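Side-chain contacts in FHA domain-containing protein DDL (Arabidopsis thaliana, PDB 3VPY), which probably binds phosphothreonine-containing partners, Dicer-like1 among them, through the recognition cleft of its forkhead-associated domain: residues H35-S38 against C39-F42; I87-L90 against G91-N94. One frame throughout, in Å; residues are numbered along the deposited sequence.

Contact 1: H35-S38 against C39-F42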
ATOM      1  N   HIS A  35      -3.251   6.900   4.351  1.00 14.67           N
ATOM      2  CA  HIS A  35      -4.706   6.793   4.433  1.00 15.62           C
ATOM      3  C   HIS A  35      -5.430   8.124   4.227  1.00 16.60           C
ATOM      4  O   HIS A  35      -6.629   8.226   4.494  1.00 18.23           O
ATOM      5  CB  HIS A  35      -5.175   6.117   5.740  1.00 16.10           C
ATOM      6  CG  HIS A  35      -4.686   6.788   6.992  1.00 15.84           C
ATOM      7  ND1 HIS A  35      -5.372   7.809   7.621  1.00 22.39           N
ATOM      8  CD2 HIS A  35      -3.591   6.551   7.753  1.00 14.23           C
ATOM      9  CE1 HIS A  35      -4.702   8.196   8.695  1.00 16.62           C
ATOM     10  NE2 HIS A  35      -3.623   7.442   8.804  1.00 20.18           N
ATOM     11  N   ARG A  36      -4.722   9.130   3.721  1.00 16.62           N
ATOM     12  CA  ARG A  36      -5.368  10.417   3.440  1.00 17.71           C
ATOM     13  C   ARG A  36      -5.632  10.710   1.951  1.00 18.50           C
ATOM     14  O   ARG A  36      -6.100  11.797   1.598  1.00 19.09           O
ATOM     15  CB  ARG A  36      -4.621  11.570   4.125  1.00 18.33           C
ATOM     16  CG  ARG A  36      -4.900  11.657   5.635  1.00 18.36           C
ATOM     17  CD  ARG A  36      -4.036  12.715   6.325  1.00 19.19           C
ATOM     18  NE  ARG A  36      -4.531  13.141   7.660  1.00 19.82           N
ATOM     19  CZ  ARG A  36      -4.233  12.530   8.816  1.00 20.77           C
ATOM     20  NH1 ARG A  36      -3.457  11.454   8.825  1.00 19.82           N
ATOM     21  NH2 ARG A  36      -4.695  13.007   9.981  1.00 18.73           N
ATOM     22  N   GLN A  37      -5.319   9.758   1.076  1.00 17.93           N
ATOM     23  CA  GLN A  37      -5.781   9.854  -0.297  1.00 18.19           C
ATOM     24  C   GLN A  37      -6.023   8.463  -0.852  1.00 17.01           C
ATOM     25  O   GLN A  37      -5.654   7.479  -0.231  1.00 15.74           O
ATOM     26  CB  GLN A  37      -4.794  10.619  -1.173  1.00 19.99           C
ATOM     27  CG  GLN A  37      -3.409  10.105  -1.144  1.00 20.24           C
ATOM     28  CD  GLN A  37      -2.364  11.167  -1.542  1.00 23.44           C
ATOM     29  OE1 GLN A  37      -2.185  12.187  -0.871  1.00 26.78           O
ATOM     30  NE2 GLN A  37      -1.669  10.909  -2.622  1.00 19.39           N
ATOM     31  N   SER A  38      -6.654   8.406  -2.019  1.00 17.47           N
ATOM     32  CA  SER A  38      -7.059   7.119  -2.569  1.00 17.02           C
ATOM     33  C   SER A  38      -5.949   6.431  -3.350  1.00 17.06           C
ATOM     34  O   SER A  38      -6.045   5.231  -3.648  1.00 16.50           O
ATOM     35  CB  SER A  38      -8.318   7.285  -3.438  1.00 18.16           C
ATOM     36  OG  SER A  38      -8.063   8.208  -4.487  1.00 18.70           O
ATOM     37  N   CYS A  39      -4.891   7.174  -3.670  1.00 18.35           N
ATOM     38  CA  CYS A  39      -3.755   6.611  -4.391  1.00 17.15           C
ATOM     39  C   CYS A  39      -2.442   7.291  -4.004  1.00 16.74           C
ATOM     40  O   CYS A  39      -2.376   8.521  -3.831  1.00 16.79           O
ATOM     41  CB  CYS A  39      -4.013   6.688  -5.896  1.00 19.57           C
ATOM     42  SG  CYS A  39      -2.761   5.939  -6.910  1.00 24.22           S
ATOM     43  N   TYR A  40      -1.415   6.474  -3.815  1.00 14.08           N
ATOM     44  CA  TYR A  40      -0.065   6.963  -3.548  1.00 14.04           C
ATOM     45  C   TYR A  40       0.919   6.503  -4.618  1.00 13.69           C
ATOM     46  O   TYR A  40       1.131   5.304  -4.805  1.00 13.41           O
ATOM     47  CB  TYR A  40       0.429   6.501  -2.170  1.00 13.51           C
ATOM     48  CG  TYR A  40      -0.267   7.192  -1.013  1.00 14.40           C
ATOM     49  CD1 TYR A  40       0.269   8.337  -0.437  1.00 13.38           C
ATOM     50  CD2 TYR A  40      -1.470   6.701  -0.506  1.00 13.85           C
ATOM     51  CE1 TYR A  40      -0.388   8.986   0.633  1.00 13.57           C
ATOM     52  CE2 TYR A  40      -2.121   7.336   0.546  1.00 15.29           C
ATOM     53  CZ  TYR A  40      -1.568   8.481   1.120  1.00 15.46           C
ATOM     54  OH  TYR A  40      -2.189   9.125   2.179  1.00 16.44           O
ATOM     55  N   LEU A  41       1.521   7.469  -5.309  1.00 13.52           N
ATOM     56  CA  LEU A  41       2.538   7.187  -6.319  1.00 13.94           C
ATOM     57  C   LEU A  41       3.926   7.148  -5.706  1.00 13.25           C
ATOM     58  O   LEU A  41       4.336   8.089  -5.035  1.00 13.56           O
ATOM     59  CB  LEU A  41       2.492   8.254  -7.420  1.00 14.52           C
ATOM     60  CG  LEU A  41       3.579   8.166  -8.489  1.00 14.37           C
ATOM     61  CD1 LEU A  41       3.503   6.839  -9.263  1.00 14.16           C
ATOM     62  CD2 LEU A  41       3.473   9.352  -9.434  1.00 15.99           C
ATOM     63  N   PHE A  42       4.642   6.053  -5.955  1.00 13.26           N
ATOM     64  CA  PHE A  42       6.044   5.900  -5.550  1.00 13.42           C
ATOM     65  C   PHE A  42       6.925   6.041  -6.776  1.00 13.78           C
ATOM     66  O   PHE A  42       6.686   5.399  -7.803  1.00 14.11           O
ATOM     67  CB  PHE A  42       6.271   4.510  -4.972  1.00 13.29           C
ATOM     68  CG  PHE A  42       5.500   4.258  -3.702  1.00 13.14           C
ATOM     69  CD1 PHE A  42       6.152   4.328  -2.466  1.00 13.68           C
ATOM     70  CD2 PHE A  42       4.133   3.981  -3.736  1.00 13.83           C
ATOM     71  CE1 PHE A  42       5.441   4.100  -1.272  1.00 15.46           C
ATOM     72  CE2 PHE A  42       3.390   3.776  -2.548  1.00 14.23           C
ATOM     73  CZ  PHE A  42       4.049   3.830  -1.314  1.00 14.71           C
TER
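Gln37 lies back over the ring of Tyr40, three residues on, where the chain turns from a loop into a strand. Gln37 CB takes little part, staying 4.2 Å from Cys39 O. The next atom does the packing: Gln37 CG sits over one ring face, displaced toward the hydroxyl-bearing side, 3.3 Å from Tyr40 CZ, and makes a CH-pi contact 22° off the ring normal. What brings it there is chi1 of 54°, which wedges CG between the two backbone branches, N and C, and folds the chain back over the ring. Beyond CG the chain is extended, and the amide lies stacked on the ring, the two planes 13° apart. At the tip Gln37 NE2 gives a nearly straight hydrogen bond to Cys39 O, 2.8 Å long, with the acceptor in the amide plane; a second bond, to Asp50, helps fix the rotation of the amide. The phenol is held at its far end as well: Tyr40 OH accepts from Arg36 N at 3.0 Å, the donor lying off the edge of the ring and close to its plane. Tyr40 thus reaches back under the loop that joins strand 26-33 to strand 39-43. Ser38 turns away to bond Glu6, while the strand runs on between 51-52 and 63-73, with Ile51 against the Tyr40 side chain.

Contact 2: I87-L90 against G91-N94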
ATOM      1  N   ILE A  87      -1.311  -2.884  -4.524  1.00 12.62           N
ATOM      2  CA  ILE A  87      -0.126  -2.283  -5.154  1.00 12.29           C
ATOM      3  C   ILE A  87      -0.121  -2.643  -6.641  1.00 13.41           C
ATOM      4  O   ILE A  87      -0.588  -3.722  -7.016  1.00 13.03           O
ATOM      5  CB  ILE A  87       1.191  -2.716  -4.445  1.00 12.64           C
ATOM      6  CG1 ILE A  87       2.390  -1.895  -4.927  1.00 12.48           C
ATOM      7  CG2 ILE A  87       1.451  -4.229  -4.629  1.00 13.79           C
ATOM      8  CD1 ILE A  87       3.570  -1.983  -4.001  1.00 13.93           C
HETATM    9  N   MSE A  88       0.407  -1.747  -7.476  1.00 13.36           N
HETATM   10  CA  MSE A  88       0.574  -2.045  -8.892  1.00 15.54           C
HETATM   11  C   MSE A  88       1.916  -1.484  -9.350  1.00 13.84           C
HETATM   12  O   MSE A  88       2.200  -0.293  -9.154  1.00 13.48           O
HETATM   13  CB  MSE A  88      -0.571  -1.450  -9.731  1.00 16.18           C
HETATM   14  CG  MSE A  88      -0.395  -1.748 -11.191  1.00 17.53           C
HETATM   15 SE   MSE A  88      -1.873  -1.125 -12.317  1.00 26.99          SE
HETATM   16  CE  MSE A  88      -3.177  -2.511 -12.065  1.00 28.11           C
ATOM     17  N   ASP A  89       2.743  -2.354  -9.923  1.00 12.96           N
ATOM     18  CA  ASP A  89       3.997  -1.916 -10.510  1.00 13.15           C
ATOM     19  C   ASP A  89       3.727  -1.347 -11.903  1.00 14.63           C
ATOM     20  O   ASP A  89       2.946  -1.907 -12.680  1.00 15.42           O
ATOM     21  CB  ASP A  89       4.999  -3.049 -10.575  1.00 13.98           C
ATOM     22  CG  ASP A  89       6.269  -2.644 -11.268  1.00 12.91           C
ATOM     23  OD1 ASP A  89       7.216  -2.241 -10.566  1.00 14.00           O
ATOM     24  OD2 ASP A  89       6.324  -2.684 -12.503  1.00 14.58           O
ATOM     25  N   LEU A  90       4.403  -0.250 -12.235  1.00 14.18           N
ATOM     26  CA  LEU A  90       4.083   0.463 -13.470  1.00 16.41           C
ATOM     27  C   LEU A  90       5.032   0.097 -14.600  1.00 16.95           C
ATOM     28  O   LEU A  90       5.340   0.940 -15.463  1.00 20.24           O
ATOM     29  CB  LEU A  90       4.054   1.986 -13.237  1.00 16.23           C
ATOM     30  CG  LEU A  90       3.115   2.434 -12.107  1.00 15.94           C
ATOM     31  CD1 LEU A  90       3.248   3.918 -11.815  1.00 18.02           C
ATOM     32  CD2 LEU A  90       1.679   2.132 -12.478  1.00 16.01           C
ATOM     33  N   GLY A  91       5.478  -1.153 -14.610  1.00 17.07           N
ATOM     34  CA  GLY A  91       6.441  -1.622 -15.611  1.00 17.75           C
ATOM     35  C   GLY A  91       7.871  -1.158 -15.396  1.00 17.78           C
ATOM     36  O   GLY A  91       8.591  -0.815 -16.357  1.00 18.39           O
ATOM     37  N   SER A  92       8.283  -1.145 -14.135  1.00 16.35           N
ATOM     38  CA  SER A  92       9.620  -0.707 -13.760  1.00 16.42           C
ATOM     39  C   SER A  92      10.668  -1.715 -14.232  1.00 16.99           C
ATOM     40  O   SER A  92      10.418  -2.911 -14.237  1.00 17.95           O
ATOM     41  CB  SER A  92       9.684  -0.540 -12.241  1.00 16.38           C
ATOM     42  OG  SER A  92       9.610  -1.804 -11.604  1.00 16.61           O
ATOM     43  N   THR A  93      11.841  -1.232 -14.617  1.00 16.83           N
ATOM     44  CA  THR A  93      12.886  -2.142 -15.027  1.00 17.74           C
ATOM     45  C   THR A  93      13.280  -3.093 -13.893  1.00 16.33           C
ATOM     46  O   THR A  93      13.459  -4.288 -14.101  1.00 18.47           O
ATOM     47  CB  THR A  93      14.093  -1.363 -15.565  1.00 17.99           C
ATOM     48  OG1 THR A  93      13.723  -0.845 -16.847  1.00 20.73           O
ATOM     49  CG2 THR A  93      15.289  -2.283 -15.764  1.00 20.11           C
ATOM     50  N   ASN A  94      13.405  -2.552 -12.695  1.00 15.19           N
ATOM     51  CA  ASN A  94      13.975  -3.294 -11.577  1.00 14.81           C
ATOM     52  C   ASN A  94      12.953  -3.885 -10.611  1.00 14.21           C
ATOM     53  O   ASN A  94      13.326  -4.470  -9.603  1.00 14.07           O
ATOM     54  CB  ASN A  94      15.040  -2.419 -10.886  1.00 14.04           C
ATOM     55  CG  ASN A  94      16.198  -2.150 -11.826  1.00 15.98           C
ATOM     56  OD1 ASN A  94      16.691  -1.014 -11.974  1.00 16.98           O
ATOM     57  ND2 ASN A  94      16.592  -3.192 -12.523  1.00 14.54           N
TER
HETATM   58  O   HOH W   1       8.398  -4.468 -13.212  1.00 15.98           O
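Asp89 closes the end of strand 79-89 by turning its carboxylate onto the backbone of Gly91 and the backbone and hydroxyl of Ser92. Ser92 OG donates to Asp89 OD1 across only 2.6 Å, using the syn lone pair of that oxygen. The other oxygen takes the backbone: Ser92 N reaches Asp89 OD2 at 3.0 Å, again from the syn side and 16° out of the carboxylate plane, so one serine grips both oxygens. Gly91 N also comes within 2.7 Å of Asp89 OD2, but the N-H points well off the acceptor, at 124°, and the bond is weak. With chi1 at 176°, Asp89 CG stands opposite its own N, which carries the carboxylate forward over the turn. The weak bond from Gly91, two residues on, is that of an Asx turn, here widened to take the N-H of Ser92 as well, at the exit of a strand in the FHA domain; the sequence Asp-Leu-Gly-Ser-Thr-Asn matches the loop that in FHA domains typically borders the phosphothreonine cleft, and it probably does so here. Gly91 has a positive phi, a backbone shape that suits glycine. Inward, Asp89 is buried and its OD1 is also hydrogen-bonded to Thr96 OG1, while Ser92 packs on Ser59 and His62. The other side is looser and wetter: Gly91 is exposed, and a water donates to Asp89 OD2 at 2.8 Å and to Ser92 O at 2.7 Å, bridging carboxylate and backbone.

Contact 1 comes first along the chain and is complete before contact 2 begins, yet both belong to the same mixed sheet. Residues 39-42 and 87-89 lie on strands 39-43 and 79-89, with strand 63-73 between them and antiparallel to both. The centres of the two contacts are about 16 Å apart, and the contacts touch where Leu41 CD1 packs against Leu90 CD1 at 3.9 Å. Contact 1 marks the entry into its strand and contact 2 the exit from the other, so each shapes a loop joined to the shared sheet. Contact 2 lies in the part of the FHA fold where loops usually form the phosphothreonine cleft.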